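Local coordinates for protein PT26-6P (Thermococcus sp., PDB 2WB7) that is of unknown function but is encoded by a family of mobile elements from Euryarchaea and is built from three domains with novel folds, at residues R105-S110 with L124-K129; T101-V106 with D367-P372. All blocks are in the same frame, centred on the assembly; numbering follows the deposited sequence.

Contact 1: R105-S110 with L124-K129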
loop_
_atom_site.group_PDB
_atom_site.type_symbol
_atom_site.label_atom_id
_atom_site.label_comp_id
_atom_site.label_asym_id
_atom_site.label_seq_id
_atom_site.Cartn_x
_atom_site.Cartn_y
_atom_site.Cartn_z
ATOM N N ARG A 105 -23.035 -14.336 9.617
ATOM C CA ARG A 105 -23.909 -13.256 10.038
ATOM C C ARG A 105 -25.310 -13.815 10.004
ATOM O O ARG A 105 -25.677 -14.496 9.047
ATOM C CB ARG A 105 -23.806 -12.087 9.056
ATOM C CG ARG A 105 -24.007 -10.708 9.662
ATOM C CD ARG A 105 -25.403 -10.540 10.216
ATOM N NE ARG A 105 -25.725 -9.144 10.460
ATOM C CZ ARG A 105 -26.846 -8.731 11.037
ATOM N NH1 ARG A 105 -27.755 -9.613 11.424
ATOM N NH2 ARG A 105 -27.060 -7.439 11.223
ATOM N N VAL A 106 -26.099 -13.539 11.035
ATOM C CA VAL A 106 -27.468 -14.027 11.051
ATOM C C VAL A 106 -28.494 -12.931 11.326
ATOM O O VAL A 106 -28.394 -12.201 12.316
ATOM C CB VAL A 106 -27.640 -15.171 12.069
ATOM C CG1 VAL A 106 -29.094 -15.285 12.498
ATOM C CG2 VAL A 106 -27.131 -16.487 11.471
ATOM N N TRP A 107 -29.472 -12.822 10.427
ATOM C CA TRP A 107 -30.652 -11.990 10.647
ATOM C C TRP A 107 -31.788 -12.912 11.098
ATOM O O TRP A 107 -32.189 -13.832 10.362
ATOM C CB TRP A 107 -31.053 -11.270 9.357
ATOM C CG TRP A 107 -30.053 -10.259 8.831
ATOM C CD1 TRP A 107 -30.011 -8.921 9.120
ATOM C CD2 TRP A 107 -28.982 -10.499 7.899
ATOM N NE1 TRP A 107 -28.973 -8.324 8.444
ATOM C CE2 TRP A 107 -28.326 -9.268 7.691
ATOM C CE3 TRP A 107 -28.504 -11.635 7.237
ATOM C CZ2 TRP A 107 -27.228 -9.141 6.847
ATOM C CZ3 TRP A 107 -27.412 -11.508 6.404
ATOM C CH2 TRP A 107 -26.789 -10.269 6.212
ATOM N N ASN A 108 -32.292 -12.701 12.312
ATOM C CA ASN A 108 -33.395 -13.520 12.779
ATOM C C ASN A 108 -34.732 -12.857 12.482
ATOM O O ASN A 108 -34.778 -11.690 12.078
ATOM C CB ASN A 108 -33.256 -13.883 14.254
ATOM C CG ASN A 108 -33.316 -12.673 15.166
ATOM O OD1 ASN A 108 -33.818 -11.608 14.797
ATOM N ND2 ASN A 108 -32.807 -12.839 16.383
ATOM N N SER A 109 -35.806 -13.622 12.661
ATOM C CA SER A 109 -37.134 -13.205 12.229
ATOM C C SER A 109 -37.467 -11.770 12.654
ATOM O O SER A 109 -38.140 -11.047 11.919
ATOM C CB SER A 109 -38.180 -14.186 12.742
ATOM O OG SER A 109 -38.221 -14.138 14.153
ATOM N N SER A 110 -36.972 -11.354 13.820
ATOM C CA SER A 110 -37.175 -9.983 14.300
ATOM C C SER A 110 -36.876 -8.948 13.231
ATOM O O SER A 110 -37.467 -7.873 13.202
ATOM C CB SER A 110 -36.271 -9.692 15.501
ATOM O OG SER A 110 -36.763 -10.291 16.691
ATOM N N LEU A 124 -30.282 -6.567 2.101
ATOM C CA LEU A 124 -29.490 -6.786 3.303
ATOM C C LEU A 124 -28.029 -6.380 3.093
ATOM O O LEU A 124 -27.426 -6.682 2.054
ATOM C CB LEU A 124 -29.561 -8.255 3.711
ATOM C CG LEU A 124 -30.908 -8.796 4.186
ATOM C CD1 LEU A 124 -30.822 -10.310 4.267
ATOM C CD2 LEU A 124 -31.306 -8.203 5.541
ATOM N N VAL A 125 -27.454 -5.705 4.083
ATOM C CA VAL A 125 -26.056 -5.297 3.972
ATOM C C VAL A 125 -25.213 -5.847 5.111
ATOM O O VAL A 125 -25.595 -5.770 6.285
ATOM C CB VAL A 125 -25.900 -3.766 3.873
ATOM C CG1 VAL A 125 -24.457 -3.398 3.834
ATOM C CG2 VAL A 125 -26.588 -3.257 2.610
ATOM N N THR A 126 -24.070 -6.419 4.751
ATOM C CA THR A 126 -23.142 -6.928 5.742
ATOM C C THR A 126 -21.679 -6.683 5.337
ATOM O O THR A 126 -21.388 -6.162 4.260
ATOM C CB THR A 126 -23.407 -8.423 6.049
ATOM O OG1 THR A 126 -22.787 -8.768 7.293
ATOM C CG2 THR A 126 -22.853 -9.305 4.957
ATOM N N VAL A 127 -20.759 -7.028 6.227
ATOM C CA VAL A 127 -19.342 -6.874 5.962
ATOM C C VAL A 127 -18.714 -8.239 6.056
ATOM O O VAL A 127 -19.028 -8.996 6.962
ATOM C CB VAL A 127 -18.685 -5.983 7.013
ATOM C CG1 VAL A 127 -17.244 -5.687 6.625
ATOM C CG2 VAL A 127 -19.483 -4.694 7.190
HETATM N N MSE A 128 -17.833 -8.561 5.121
HETATM C CA MSE A 128 -17.170 -9.869 5.137
HETATM C C MSE A 128 -15.636 -9.777 4.989
HETATM O O MSE A 128 -15.061 -8.694 4.823
HETATM C CB MSE A 128 -17.761 -10.784 4.058
HETATM C CG MSE A 128 -19.242 -11.142 4.284
HETATM SE SE MSE A 128 -19.607 -12.548 5.636
HETATM C CE MSE A 128 -21.075 -11.663 6.537
ATOM N N LYS A 129 -14.980 -10.929 5.047
ATOM C CA LYS A 129 -13.536 -10.983 4.917
ATOM C C LYS A 129 -13.046 -12.412 4.666
ATOM O O LYS A 129 -13.490 -13.361 5.324
ATOM C CB LYS A 129 -12.898 -10.411 6.177
ATOM C CG LYS A 129 -11.390 -10.293 6.107
ATOM C CD LYS A 129 -10.778 -10.000 7.474
ATOM C CE LYS A 129 -9.260 -10.006 7.375
ATOM N NZ LYS A 129 -8.611 -10.117 8.699
HETATM O O HOH W 1 -24.608 -7.061 8.859
#

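Contact 2: T101-V106 with D367-P372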
loop_
_atom_site.group_PDB
_atom_site.type_symbol
_atom_site.label_atom_id
_atom_site.label_comp_id
_atom_site.label_asym_id
_atom_site.label_seq_id
_atom_site.Cartn_x
_atom_site.Cartn_y
_atom_site.Cartn_z
ATOM N N THR A 101 -15.896 -22.053 7.811
ATOM C CA THR A 101 -16.720 -20.870 7.608
ATOM C C THR A 101 -16.316 -19.727 8.519
ATOM O O THR A 101 -16.012 -19.949 9.689
ATOM C CB THR A 101 -18.205 -21.173 7.869
ATOM O OG1 THR A 101 -18.378 -21.570 9.230
ATOM C CG2 THR A 101 -18.697 -22.279 6.962
ATOM N N TYR A 102 -16.351 -18.501 8.005
ATOM C CA TYR A 102 -15.991 -17.358 8.830
ATOM C C TYR A 102 -17.018 -16.236 8.821
ATOM O O TYR A 102 -17.682 -15.984 7.821
ATOM C CB TYR A 102 -14.660 -16.767 8.383
ATOM C CG TYR A 102 -13.595 -17.736 7.942
ATOM C CD1 TYR A 102 -13.816 -18.628 6.902
ATOM C CD2 TYR A 102 -12.332 -17.708 8.528
ATOM C CE1 TYR A 102 -12.818 -19.485 6.476
ATOM C CE2 TYR A 102 -11.324 -18.561 8.113
ATOM C CZ TYR A 102 -11.570 -19.446 7.084
ATOM O OH TYR A 102 -10.571 -20.300 6.660
ATOM N N TRP A 103 -17.124 -15.554 9.952
ATOM C CA TRP A 103 -17.813 -14.269 10.011
ATOM C C TRP A 103 -19.309 -14.399 9.794
ATOM O O TRP A 103 -19.994 -13.410 9.535
ATOM C CB TRP A 103 -17.208 -13.303 8.994
ATOM C CG TRP A 103 -15.745 -13.194 9.165
ATOM C CD1 TRP A 103 -14.783 -13.375 8.215
ATOM C CD2 TRP A 103 -15.065 -12.919 10.384
ATOM N NE1 TRP A 103 -13.540 -13.218 8.772
ATOM C CE2 TRP A 103 -13.684 -12.934 10.105
ATOM C CE3 TRP A 103 -15.491 -12.654 11.689
ATOM C CZ2 TRP A 103 -12.718 -12.692 11.085
ATOM C CZ3 TRP A 103 -14.530 -12.412 12.668
ATOM C CH2 TRP A 103 -13.159 -12.432 12.357
ATOM N N THR A 104 -19.800 -15.631 9.905
ATOM C CA THR A 104 -21.226 -15.920 9.814
ATOM C C THR A 104 -22.046 -14.778 10.385
ATOM O O THR A 104 -21.781 -14.300 11.489
ATOM C CB THR A 104 -21.583 -17.214 10.567
ATOM O OG1 THR A 104 -20.584 -18.213 10.316
ATOM C CG2 THR A 104 -22.928 -17.731 10.110
ATOM N N ARG A 105 -23.035 -14.336 9.617
ATOM C CA ARG A 105 -23.909 -13.256 10.038
ATOM C C ARG A 105 -25.310 -13.815 10.004
ATOM O O ARG A 105 -25.677 -14.496 9.047
ATOM C CB ARG A 105 -23.806 -12.087 9.056
ATOM C CG ARG A 105 -24.007 -10.708 9.662
ATOM C CD ARG A 105 -25.403 -10.540 10.216
ATOM N NE ARG A 105 -25.725 -9.144 10.460
ATOM C CZ ARG A 105 -26.846 -8.731 11.037
ATOM N NH1 ARG A 105 -27.755 -9.613 11.424
ATOM N NH2 ARG A 105 -27.060 -7.439 11.223
ATOM N N VAL A 106 -26.099 -13.539 11.035
ATOM C CA VAL A 106 -27.468 -14.027 11.051
ATOM C C VAL A 106 -28.494 -12.931 11.326
ATOM O O VAL A 106 -28.394 -12.201 12.316
ATOM C CB VAL A 106 -27.640 -15.171 12.069
ATOM C CG1 VAL A 106 -29.094 -15.285 12.498
ATOM C CG2 VAL A 106 -27.131 -16.487 11.471
ATOM N N ASP A 367 -24.102 -5.978 13.501
ATOM C CA ASP A 367 -24.525 -7.041 14.422
ATOM C C ASP A 367 -23.627 -7.185 15.654
ATOM O O ASP A 367 -23.800 -8.104 16.453
ATOM C CB ASP A 367 -24.611 -8.389 13.700
ATOM C CG ASP A 367 -23.244 -8.941 13.325
ATOM O OD1 ASP A 367 -22.271 -8.153 13.250
ATOM O OD2 ASP A 367 -23.143 -10.164 13.088
ATOM N N GLY A 368 -22.663 -6.287 15.817
ATOM C CA GLY A 368 -21.818 -6.319 17.014
ATOM C C GLY A 368 -20.576 -7.191 16.904
ATOM O O GLY A 368 -19.639 -7.054 17.689
ATOM N N VAL A 369 -20.561 -8.100 15.943
ATOM C CA VAL A 369 -19.354 -8.858 15.665
ATOM C C VAL A 369 -18.216 -7.901 15.289
ATOM O O VAL A 369 -18.444 -6.918 14.588
ATOM C CB VAL A 369 -19.588 -9.836 14.520
ATOM C CG1 VAL A 369 -18.259 -10.275 13.938
ATOM C CG2 VAL A 369 -20.405 -11.020 15.002
ATOM N N LYS A 370 -16.993 -8.184 15.742
ATOM C CA LYS A 370 -15.845 -7.306 15.441
ATOM C C LYS A 370 -14.764 -7.974 14.592
ATOM O O LYS A 370 -14.138 -8.921 15.040
ATOM C CB LYS A 370 -15.241 -6.769 16.735
ATOM C CG LYS A 370 -15.946 -5.544 17.235
ATOM C CD LYS A 370 -15.860 -5.441 18.728
ATOM C CE LYS A 370 -16.888 -4.438 19.262
ATOM N NZ LYS A 370 -18.340 -4.824 19.006
ATOM N N ILE A 371 -14.547 -7.473 13.373
ATOM C CA ILE A 371 -13.628 -8.106 12.414
ATOM C C ILE A 371 -12.242 -7.429 12.371
ATOM O O ILE A 371 -12.128 -6.256 12.001
ATOM C CB ILE A 371 -14.216 -8.076 10.986
ATOM C CG1 ILE A 371 -15.592 -8.723 10.959
ATOM C CG2 ILE A 371 -13.321 -8.787 10.017
ATOM C CD1 ILE A 371 -16.214 -8.748 9.590
ATOM N N PRO A 372 -11.177 -8.180 12.718
ATOM C CA PRO A 372 -9.831 -7.610 12.830
ATOM C C PRO A 372 -9.188 -7.364 11.464
ATOM O O PRO A 372 -9.192 -8.257 10.615
ATOM C CB PRO A 372 -9.047 -8.700 13.574
ATOM C CG PRO A 372 -10.040 -9.797 13.885
ATOM C CD PRO A 372 -11.167 -9.631 12.936
HETATM O O HOH W 2 -25.257 -12.273 13.617
#

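Contact 1: R105-S110 with L124-K129
Leu124 packs over one face of the Trp107 indole: its CD2 methyl stands 3.7 Å from the centroid of the five-membered ring and only 9° off the ring normal, a CH-pi contact, while CD1 covers the neighbouring part of the same face, 4.0 Å from Trp107 CE3. With CG anti to the carbonyl carbon (chi1 -65°), Trp107 turns its indole across to the second strand, where Leu124 reaches in to meet it. The benzo edge of the indole continues along that strand. Val125 O lies near the ring plane, 3.8 Å from CZ2, and Thr126 CB sits obliquely 3.9 Å from CH2. Arg105 runs alongside Thr126, the two side chains pointing opposite ways, and brings its CG to 3.3 Å from Thr126 OG1, while its CB touches the CE methyl of Met128, a selenomethionine.

The polar link between the strands is a bound water. It accepts from Arg105 NE (2.9 Å) and from Thr126 OG1, and donates to Val125 O. A bend at chi2 carries the arginine back beside its own strand, where the guanidinium lies in a cation-pi contact over the indole face away from Leu124 and makes a weak bond from NH1 to Val106 O. Were Trp107 replaced by an alanine, the Leu124 methyls would probably face a gap and the guanidinium would lose the ring it stacks on.

Residues 105-108 and 124-129 run nearly antiparallel at 159°, but they belong to different sheets, with axes 9.2 Å apart, so this is face-to-face packing within an immunoglobulin-like domain. Strand 85-96 hydrogen-bonds to Arg105 and Trp107, and strand 66-75 to Leu124, Thr126 and Met128; Val90 and Ile71 from these strands also touch Trp107.

Contact 2: T101-V106 with D367-P372
Trp103 lays its indole against Ile371 and Pro372 at the point where the first segment turns a corner. Its positive phi of 68° breaks the extended chain, and CG lies anti to the carbonyl carbon, directing the ring toward the start of strand 370-379. Ile371 covers one face: CG2 lies 4.2 Å from the centroid of the six-membered ring, 15° off its normal, as a CH-pi contact, and CG1 is 4.0 Å from Trp103 CE3. Pro372 comes in obliquely, its CD 3.5 Å from Trp103 CH2, and Val369 CG1 adds a looser touch near CE3. The carbonyl of Trp103 accepts a bond from Arg365, which precedes the second segment by two residues.

Two residues further on, Arg105 presents a guanidinium face to Asp367, whose CB lies 3.5 Å from Arg105 CZ. The carboxylate plane is only 15° from that of the guanidinium, but OD2 lies well out of the latter, so the 3.8 Å salt bridge from Arg105 NE to Asp367 OD2 is long and purely electrostatic. At Val106 a water accepts from the backbone N and donates to Asp367 OD2 (3.0 Å). The same aspartate holds its own loop in an Asx turn, OD1 accepting from Val369 N.

Chemically the contact divides into an apolar half round Trp103 and a charged half round Asp367. Since the stronger salt bridge of OD2 is to Arg365, the aspartate probably shares its charge between two arginines, so that this junction of two immunoglobulin-like domains combines apolar packing with a long ion pair, a water bridge and a hydrogen bond from Arg365.

Overall arrangement
Contacts 1 and 2 start from the same strand, 104-108, and their centres are about 9 Å apart. Arg105 joins them: its guanidinium lies between Trp107 on one face and Asp367 CB on the other, linking the interior of the first immunoglobulin-like domain to the second. Strand 120-129 reaches contact 2 as well, since Lys129 NZ is 2.7 Å from Pro372 O, a probable hydrogen bond, and Lys129 CD packs 3.8 Å from Ile371 CG2. Met128 CE lies 3.6 Å from Trp103 O. Contact 1 is thus the buried packing of two sheets, and contact 2 the partly buried junction built onto its end.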